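Local atomic coordinates of 3-polyprenyl-4-hydroxybenzoate decarboxylase and related decarboxylases (Pelotomaculum thermopropionicum, PDB entry 6H6X), a protein that binds prenylated FMN with manganese and potassium and probably catalyses the reversible decarboxylation of aromatic acids. Residues V102-M116 against V273-V285. The protein carries 8 engineered substitutions. Sequence-based numbering, arbitrary orientation.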
ATOM      1  N   VAL B 102      10.196  26.107 -32.180  1.00 43.40           N
ATOM      2  CA  VAL B 102       8.946  25.535 -32.665  1.00 44.37           C
ATOM      3  C   VAL B 102       8.525  26.008 -34.072  1.00 44.36           C
ATOM      4  O   VAL B 102       7.537  25.483 -34.648  1.00 41.58           O
ATOM      5  CB  VAL B 102       7.803  25.750 -31.629  1.00 40.57           C
ATOM      6  CG1 VAL B 102       7.238  27.160 -31.716  1.00 41.54           C
ATOM      7  CG2 VAL B 102       6.666  24.732 -31.814  1.00 44.19           C
ATOM      8  N   LYS B 103       9.233  27.022 -34.601  1.00 49.37           N
ATOM      9  CA  LYS B 103       8.989  27.553 -35.948  1.00 52.24           C
ATOM     10  C   LYS B 103       9.894  26.977 -37.054  1.00 54.78           C
ATOM     11  O   LYS B 103       9.707  27.315 -38.210  1.00 51.54           O
ATOM     12  CB  LYS B 103       9.119  29.078 -35.943  1.00 54.14           C
ATOM     13  CG  LYS B 103       8.088  29.790 -35.078  1.00 53.69           C
ATOM     14  CD  LYS B 103       6.660  29.624 -35.586  1.00 51.85           C
ATOM     15  CE  LYS B 103       5.782  30.696 -34.957  1.00 53.72           C
ATOM     16  NZ  LYS B 103       4.356  30.630 -35.370  1.00 46.85           N
ATOM     17  N   GLU B 104      10.847  26.114 -36.690  1.00 48.09           N
ATOM     18  CA  GLU B 104      11.771  25.507 -37.629  1.00 49.76           C
ATOM     19  C   GLU B 104      11.080  24.870 -38.856  1.00 57.35           C
ATOM     20  O   GLU B 104      11.491  25.132 -39.984  1.00 67.48           O
ATOM     21  CB  GLU B 104      12.664  24.499 -36.888  1.00 48.25           C
ATOM     22  CG  GLU B 104      13.707  25.200 -36.015  1.00 46.87           C
ATOM     23  CD  GLU B 104      14.403  24.319 -34.985  1.00 52.95           C
ATOM     24  OE1 GLU B 104      14.206  23.083 -34.924  1.00 60.99           O
ATOM     25  OE2 GLU B 104      15.173  24.890 -34.195  1.00 58.18           O
ATOM     26  N   CYS B 105      10.033  24.069 -38.637  1.00 54.92           N
ATOM     27  CA  CYS B 105       9.200  23.509 -39.710  1.00 51.86           C
ATOM     28  C   CYS B 105       7.753  23.975 -39.547  1.00 58.50           C
ATOM     29  O   CYS B 105       7.222  23.959 -38.450  1.00 58.05           O
ATOM     30  CB  CYS B 105       9.251  21.976 -39.685  1.00 53.75           C
ATOM     31  SG  CYS B 105      10.908  21.274 -39.526  1.00 64.68           S
ATOM     32  N   ILE B 106       7.115  24.369 -40.642  1.00 56.81           N
ATOM     33  CA  ILE B 106       5.779  24.951 -40.630  1.00 59.93           C
ATOM     34  C   ILE B 106       5.020  24.306 -41.786  1.00 67.34           C
ATOM     35  O   ILE B 106       5.529  24.266 -42.908  1.00 76.37           O
ATOM     36  CB  ILE B 106       5.845  26.488 -40.825  1.00 59.69           C
ATOM     37  CG1 ILE B 106       6.628  27.137 -39.666  1.00 67.99           C
ATOM     38  CG2 ILE B 106       4.463  27.092 -40.990  1.00 59.45           C
ATOM     39  CD1 ILE B 106       6.898  28.635 -39.830  1.00 65.26           C
ATOM     40  N   ILE B 107       3.823  23.793 -41.515  1.00 61.94           N
ATOM     41  CA  ILE B 107       3.016  23.101 -42.503  1.00 55.25           C
ATOM     42  C   ILE B 107       1.655  23.747 -42.477  1.00 63.69           C
ATOM     43  O   ILE B 107       1.010  23.827 -41.414  1.00 67.42           O
ATOM     44  CB  ILE B 107       2.924  21.574 -42.211  1.00 61.35           C
ATOM     45  CG1 ILE B 107       4.323  20.934 -42.194  1.00 63.66           C
ATOM     46  CG2 ILE B 107       2.093  20.835 -43.263  1.00 60.14           C
ATOM     47  CD1 ILE B 107       4.972  20.887 -40.833  1.00 69.13           C
ATOM     48  N   ARG B 108       1.228  24.237 -43.639  1.00 67.99           N
ATOM     49  CA  ARG B 108      -0.083  24.877 -43.811  1.00 75.07           C
ATOM     50  C   ARG B 108      -0.979  24.210 -44.845  1.00 76.34           C
ATOM     51  O   ARG B 108      -2.159  24.552 -44.897  1.00 75.57           O
ATOM     52  CB  ARG B 108       0.081  26.354 -44.166  1.00 74.71           C
ATOM     53  CG  ARG B 108       0.773  27.112 -43.055  1.00 83.66           C
ATOM     54  CD  ARG B 108       1.012  28.553 -43.345  1.00 84.13           C
ATOM     55  NE  ARG B 108      -0.254  29.245 -43.513  1.00 81.93           N
ATOM     56  CZ  ARG B 108      -0.413  30.559 -43.396  1.00 84.95           C
ATOM     57  NH1 ARG B 108       0.619  31.353 -43.084  1.00 80.39           N
ATOM     58  NH2 ARG B 108      -1.619  31.085 -43.609  1.00 92.22           N
ATOM     59  N   GLU B 109      -0.463  23.264 -45.636  1.00 80.51           N
ATOM     60  CA  GLU B 109      -1.271  22.616 -46.670  1.00 85.67           C
ATOM     61  C   GLU B 109      -1.062  21.109 -46.673  1.00 84.00           C
ATOM     62  O   GLU B 109       0.040  20.621 -46.351  1.00 68.85           O
ATOM     63  CB  GLU B 109      -0.946  23.214 -48.049  1.00 94.78           C
ATOM     64  CG  GLU B 109      -1.390  24.670 -48.207  1.00102.49           C
ATOM     65  CD  GLU B 109      -1.720  25.083 -49.634  1.00111.56           C
ATOM     66  OE1 GLU B 109      -0.908  24.809 -50.544  1.00112.03           O
ATOM     67  OE2 GLU B 109      -2.791  25.698 -49.827  1.00118.47           O
ATOM     68  N   ASN B 110      -2.131  20.388 -47.026  1.00 84.69           N
ATOM     69  CA  ASN B 110      -2.153  18.908 -47.040  1.00 90.60           C
ATOM     70  C   ASN B 110      -1.747  18.320 -45.675  1.00 88.80           C
ATOM     71  O   ASN B 110      -0.848  17.482 -45.539  1.00 78.42           O
ATOM     72  CB  ASN B 110      -1.322  18.357 -48.213  1.00 92.92           C
ATOM     73  CG  ASN B 110      -1.950  18.684 -49.569  1.00 98.57           C
ATOM     74  OD1 ASN B 110      -3.143  18.444 -49.781  1.00108.04           O
ATOM     75  ND2 ASN B 110      -1.158  19.239 -50.486  1.00 93.22           N
ATOM     76  N   ILE B 111      -2.443  18.798 -44.657  1.00 88.39           N
ATOM     77  CA  ILE B 111      -2.115  18.457 -43.284  1.00 81.93           C
ATOM     78  C   ILE B 111      -2.711  17.104 -42.998  1.00 72.35           C
ATOM     79  O   ILE B 111      -3.933  16.944 -43.114  1.00 64.06           O
ATOM     80  CB  ILE B 111      -2.725  19.460 -42.290  1.00 81.28           C
ATOM     81  CG1 ILE B 111      -2.082  20.845 -42.443  1.00 77.60           C
ATOM     82  CG2 ILE B 111      -2.557  18.953 -40.859  1.00 82.33           C
ATOM     83  CD1 ILE B 111      -2.899  21.961 -41.821  1.00 69.98           C
ATOM     84  N   ASP B 112      -1.863  16.165 -42.590  1.00 70.32           N
ATOM     85  CA  ASP B 112      -2.316  14.847 -42.135  1.00 79.92           C
ATOM     86  C   ASP B 112      -1.644  14.497 -40.799  1.00 67.83           C
ATOM     87  O   ASP B 112      -0.456  14.083 -40.776  1.00 52.27           O
ATOM     88  CB  ASP B 112      -2.028  13.772 -43.211  1.00 90.75           C
ATOM     89  CG  ASP B 112      -2.781  12.441 -42.957  1.00100.80           C
ATOM     90  OD1 ASP B 112      -3.019  12.044 -41.788  1.00106.09           O
ATOM     91  OD2 ASP B 112      -3.126  11.768 -43.942  1.00103.81           O
ATOM     92  N   LEU B 113      -2.411  14.633 -39.703  1.00 60.47           N
ATOM     93  CA  LEU B 113      -1.834  14.508 -38.348  1.00 59.23           C
ATOM     94  C   LEU B 113      -1.265  13.121 -38.081  1.00 57.94           C
ATOM     95  O   LEU B 113      -0.101  12.989 -37.659  1.00 63.50           O
ATOM     96  CB  LEU B 113      -2.840  14.887 -37.268  1.00 60.07           C
ATOM     97  CG  LEU B 113      -3.242  16.359 -37.159  1.00 62.61           C
ATOM     98  CD1 LEU B 113      -4.272  16.478 -36.057  1.00 67.49           C
ATOM     99  CD2 LEU B 113      -2.069  17.292 -36.877  1.00 61.97           C
ATOM    100  N   LEU B 114      -2.065  12.089 -38.371  1.00 65.37           N
ATOM    101  CA  LEU B 114      -1.588  10.705 -38.222  1.00 71.24           C
ATOM    102  C   LEU B 114      -0.397  10.314 -39.074  1.00 74.16           C
ATOM    103  O   LEU B 114       0.357   9.421 -38.666  1.00 78.33           O
ATOM    104  CB  LEU B 114      -2.700   9.669 -38.438  1.00 72.83           C
ATOM    105  CG  LEU B 114      -3.394   9.095 -37.197  1.00 81.19           C
ATOM    106  CD1 LEU B 114      -4.152   7.812 -37.569  1.00 84.59           C
ATOM    107  CD2 LEU B 114      -2.432   8.793 -36.041  1.00 83.62           C
ATOM    108  N   LYS B 115      -0.221  10.938 -40.237  1.00 74.44           N
ATOM    109  CA  LYS B 115       0.993  10.700 -41.032  1.00 78.17           C
ATOM    110  C   LYS B 115       2.216  11.349 -40.393  1.00 78.51           C
ATOM    111  O   LYS B 115       3.295  10.764 -40.417  1.00 77.96           O
ATOM    112  CB  LYS B 115       0.861  11.191 -42.488  1.00 95.41           C
ATOM    113  CG  LYS B 115       0.101  10.251 -43.428  1.00110.73           C
ATOM    114  CD  LYS B 115       0.835   9.993 -44.753  1.00120.99           C
ATOM    115  CE  LYS B 115       0.959  11.235 -45.632  1.00125.33           C
ATOM    116  NZ  LYS B 115      -0.330  11.692 -46.238  1.00126.71           N
ATOM    117  N   MET B 116       2.067  12.554 -39.834  1.00 78.53           N
ATOM    118  CA  MET B 116       3.226  13.261 -39.262  1.00 74.33           C
ATOM    119  C   MET B 116       3.642  12.761 -37.890  1.00 65.37           C
ATOM    120  O   MET B 116       4.842  12.737 -37.558  1.00 54.15           O
ATOM    121  CB  MET B 116       2.921  14.741 -39.109  1.00 81.92           C
ATOM    122  CG  MET B 116       2.619  15.482 -40.391  1.00 86.63           C
ATOM    123  SD  MET B 116       2.024  17.130 -39.997  1.00101.78           S
ATOM    124  CE  MET B 116       3.421  17.706 -39.066  1.00 89.91           C
ATOM    125  N   VAL B 273     -12.476  20.278 -33.657  1.00 53.67           N
ATOM    126  CA  VAL B 273     -11.442  21.200 -33.986  1.00 61.00           C
ATOM    127  C   VAL B 273     -11.033  20.892 -35.405  1.00 58.46           C
ATOM    128  O   VAL B 273     -10.706  19.746 -35.699  1.00 60.77           O
ATOM    129  CB  VAL B 273     -10.179  20.991 -33.089  1.00 59.11           C
ATOM    130  CG1 VAL B 273      -9.008  21.853 -33.560  1.00 58.68           C
ATOM    131  CG2 VAL B 273     -10.497  21.297 -31.634  1.00 61.08           C
ATOM    132  N   GLU B 274     -11.044  21.909 -36.265  1.00 65.25           N
ATOM    133  CA  GLU B 274     -10.403  21.855 -37.584  1.00 66.86           C
ATOM    134  C   GLU B 274      -9.007  22.439 -37.442  1.00 65.27           C
ATOM    135  O   GLU B 274      -8.843  23.553 -36.935  1.00 69.09           O
ATOM    136  CB  GLU B 274     -11.207  22.675 -38.608  1.00 76.80           C
ATOM    137  CG  GLU B 274     -10.535  22.880 -39.973  1.00 85.58           C
ATOM    138  CD  GLU B 274     -11.467  23.510 -41.035  1.00 94.09           C
ATOM    139  OE1 GLU B 274     -11.106  24.562 -41.624  1.00 99.38           O
ATOM    140  OE2 GLU B 274     -12.567  22.963 -41.298  1.00 88.85           O
ATOM    141  N   VAL B 275      -8.002  21.724 -37.929  1.00 63.05           N
ATOM    142  CA  VAL B 275      -6.626  22.188 -37.797  1.00 66.96           C
ATOM    143  C   VAL B 275      -6.203  22.924 -39.072  1.00 74.73           C
ATOM    144  O   VAL B 275      -6.410  22.424 -40.192  1.00 79.03           O
ATOM    145  CB  VAL B 275      -5.632  21.103 -37.272  1.00 62.91           C
ATOM    146  CG1 VAL B 275      -6.300  19.785 -36.982  1.00 66.31           C
ATOM    147  CG2 VAL B 275      -4.369  20.926 -38.113  1.00 67.46           C
ATOM    148  N   THR B 276      -5.652  24.127 -38.869  1.00 71.35           N
ATOM    149  CA  THR B 276      -5.236  25.024 -39.944  1.00 63.82           C
ATOM    150  C   THR B 276      -3.722  25.122 -40.121  1.00 61.27           C
ATOM    151  O   THR B 276      -3.265  25.671 -41.111  1.00 66.63           O
ATOM    152  CB  THR B 276      -5.822  26.416 -39.737  1.00 66.63           C
ATOM    153  OG1 THR B 276      -5.380  26.959 -38.487  1.00 77.74           O
ATOM    154  CG2 THR B 276      -7.362  26.340 -39.723  1.00 69.32           C
ATOM    155  N   ALA B 277      -2.948  24.555 -39.198  1.00 56.02           N
ATOM    156  CA  ALA B 277      -1.511  24.490 -39.345  1.00 46.38           C
ATOM    157  C   ALA B 277      -0.861  23.678 -38.241  1.00 49.27           C
ATOM    158  O   ALA B 277      -1.422  23.521 -37.173  1.00 54.62           O
ATOM    159  CB  ALA B 277      -0.913  25.903 -39.338  1.00 55.01           C
ATOM    160  N   VAL B 278       0.358  23.229 -38.505  1.00 48.02           N
ATOM    161  CA  VAL B 278       1.160  22.499 -37.597  1.00 47.09           C
ATOM    162  C   VAL B 278       2.544  23.054 -37.723  1.00 47.37           C
ATOM    163  O   VAL B 278       3.017  23.150 -38.808  1.00 51.02           O
ATOM    164  CB  VAL B 278       1.249  20.993 -37.975  1.00 52.06           C
ATOM    165  CG1 VAL B 278       2.282  20.274 -37.111  1.00 52.76           C
ATOM    166  CG2 VAL B 278      -0.108  20.318 -37.850  1.00 56.14           C
ATOM    167  N   THR B 279       3.217  23.375 -36.613  1.00 49.66           N
ATOM    168  CA  THR B 279       4.635  23.755 -36.643  1.00 47.82           C
ATOM    169  C   THR B 279       5.365  22.937 -35.633  1.00 44.40           C
ATOM    170  O   THR B 279       4.811  22.534 -34.600  1.00 56.63           O
ATOM    171  CB  THR B 279       4.885  25.289 -36.369  1.00 50.05           C
ATOM    172  OG1 THR B 279       4.761  25.595 -34.975  1.00 53.61           O
ATOM    173  CG2 THR B 279       3.879  26.163 -37.114  1.00 53.71           C
ATOM    174  N   HIS B 280       6.628  22.683 -35.899  1.00 43.61           N
ATOM    175  CA  HIS B 280       7.399  21.880 -35.006  1.00 45.29           C
ATOM    176  C   HIS B 280       8.852  22.143 -35.111  1.00 45.32           C
ATOM    177  O   HIS B 280       9.317  22.698 -36.094  1.00 53.62           O
ATOM    178  CB  HIS B 280       7.077  20.369 -35.166  1.00 51.59           C
ATOM    179  CG  HIS B 280       7.378  19.788 -36.503  1.00 50.58           C
ATOM    180  ND1 HIS B 280       8.635  19.337 -36.859  1.00 48.74           N
ATOM    181  CD2 HIS B 280       6.572  19.542 -37.562  1.00 55.55           C
ATOM    182  CE1 HIS B 280       8.586  18.859 -38.098  1.00 57.92           C
ATOM    183  NE2 HIS B 280       7.346  18.989 -38.551  1.00 56.20           N
ATOM    184  N   ARG B 281       9.572  21.768 -34.063  1.00 40.07           N
ATOM    185  CA  ARG B 281      10.995  21.634 -34.153  1.00 43.55           C
ATOM    186  C   ARG B 281      11.406  20.626 -35.239  1.00 58.45           C
ATOM    187  O   ARG B 281      10.692  19.614 -35.564  1.00 46.80           O
ATOM    188  CB  ARG B 281      11.584  21.109 -32.862  1.00 44.46           C
ATOM    189  CG  ARG B 281      11.624  22.089 -31.731  1.00 48.90           C
ATOM    190  CD  ARG B 281      12.243  21.429 -30.556  1.00 44.36           C
ATOM    191  NE  ARG B 281      12.211  22.274 -29.397  1.00 48.13           N
ATOM    192  CZ  ARG B 281      13.278  22.786 -28.758  1.00 55.12           C
ATOM    193  NH1 ARG B 281      14.524  22.563 -29.149  1.00 56.13           N
ATOM    194  NH2 ARG B 281      13.089  23.561 -27.684  1.00 54.48           N
ATOM    195  N   ARG B 282      12.597  20.898 -35.752  1.00 65.96           N
ATOM    196  CA  ARG B 282      13.313  19.959 -36.573  1.00 82.42           C
ATOM    197  C   ARG B 282      13.530  18.736 -35.699  1.00 68.76           C
ATOM    198  O   ARG B 282      14.100  18.840 -34.590  1.00 60.55           O
ATOM    199  CB  ARG B 282      14.669  20.558 -37.004  1.00 97.17           C
ATOM    200  CG  ARG B 282      15.517  19.705 -37.955  1.00103.95           C
ATOM    201  CD  ARG B 282      16.628  20.521 -38.622  1.00103.42           C
ATOM    202  NE  ARG B 282      16.074  21.631 -39.422  1.00106.74           N
ATOM    203  CZ  ARG B 282      16.043  22.931 -39.080  1.00105.58           C
ATOM    204  NH1 ARG B 282      16.561  23.389 -37.918  1.00 95.44           N
ATOM    205  NH2 ARG B 282      15.473  23.795 -39.922  1.00 96.60           N
ATOM    206  N   GLN B 283      13.059  17.595 -36.196  1.00 68.32           N
ATOM    207  CA  GLN B 283      13.194  16.315 -35.496  1.00 70.58           C
ATOM    208  C   GLN B 283      12.569  16.386 -34.090  1.00 54.37           C
ATOM    209  O   GLN B 283      13.260  16.296 -33.066  1.00 46.88           O
ATOM    210  CB  GLN B 283      14.670  15.841 -35.495  1.00 79.50           C
ATOM    211  CG  GLN B 283      15.202  15.527 -36.907  1.00 85.75           C
ATOM    212  CD  GLN B 283      16.389  14.558 -36.923  1.00 94.30           C
ATOM    213  OE1 GLN B 283      17.127  14.425 -35.928  1.00104.34           O
ATOM    214  NE2 GLN B 283      16.576  13.866 -38.057  1.00102.32           N
ATOM    215  N   PRO B 284      11.241  16.598 -34.043  1.00 49.94           N
ATOM    216  CA  PRO B 284      10.555  16.762 -32.751  1.00 49.76           C
ATOM    217  C   PRO B 284      10.442  15.474 -31.921  1.00 60.55           C
ATOM    218  O   PRO B 284      10.526  14.367 -32.456  1.00 65.24           O
ATOM    219  CB  PRO B 284       9.171  17.212 -33.170  1.00 45.12           C
ATOM    220  CG  PRO B 284       8.935  16.586 -34.483  1.00 48.86           C
ATOM    221  CD  PRO B 284      10.290  16.474 -35.160  1.00 46.15           C
ATOM    222  N   VAL B 285      10.238  15.633 -30.618  1.00 56.57           N
ATOM    223  CA  VAL B 285       9.845  14.542 -29.719  1.00 52.74           C
ATOM    224  C   VAL B 285       8.369  14.677 -29.388  1.00 49.09           C
ATOM    225  O   VAL B 285       7.950  15.717 -28.939  1.00 52.30           O
ATOM    226  CB  VAL B 285      10.634  14.574 -28.419  1.00 54.43           C
ATOM    227  CG1 VAL B 285      10.431  13.297 -27.651  1.00 56.78           C
ATOM    228  CG2 VAL B 285      12.107  14.771 -28.714  1.00 57.28           C
TER
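Val278 is the knob here: its two methyls stand up from the strand into a hollow roofed by the chain that climbs from Ile111 to Met116. CG2 fits into the notch formed by Leu113 CD2 and Ile111 CG2, while CG1 meets Met116 CE at 3.4 Å, a tight carbon pair. Bent at its last torsion (chi3 58°), Met116 brings that methyl against both Val278 and CD2 of the His280 ring. Three residues earlier, Val275 fills the other end of the hollow, CG2 against Ile111 CG2 (3.8 Å) and CG1 against Leu113 CD1, and Ile111 CD1 drops onto the Thr276-Ala277 backbone. Below this roof, short strand 105-107 pairs antiparallel with long strand 264-280 of the Rift-related domain, well away from the prenylated FMN and metal sites; Cys105 with His280 and Ile107 with Val278 are hydrogen-bonded pairs, and a classic beta bulge at Thr276 and Ala277, facing Glu243, immediately precedes Val278. Cys105 CB sits over one face of the His280 ring, 3.8 Å from its centroid, with Ile107 CD1 approaching that ring obliquely. On the opposite sheet face Thr279 lies alongside Ile106, methyl to CG1, and its OG1 donates to Val102 O (2.8 Å) from above the carbonyl plane. At the far end Glu104 OE1 takes Arg282 N on its anti lone pair at 2.8 Å, while Glu104 CB lies over a face of the guanidinium. OE1 also faces NH1 in a long, charge-only salt bridge, well out of the guanidinium plane. Cutting Glu104 back to an alanine is likely to leave Arg282 N without this acceptor and the guanidinium without its nearby negative charge.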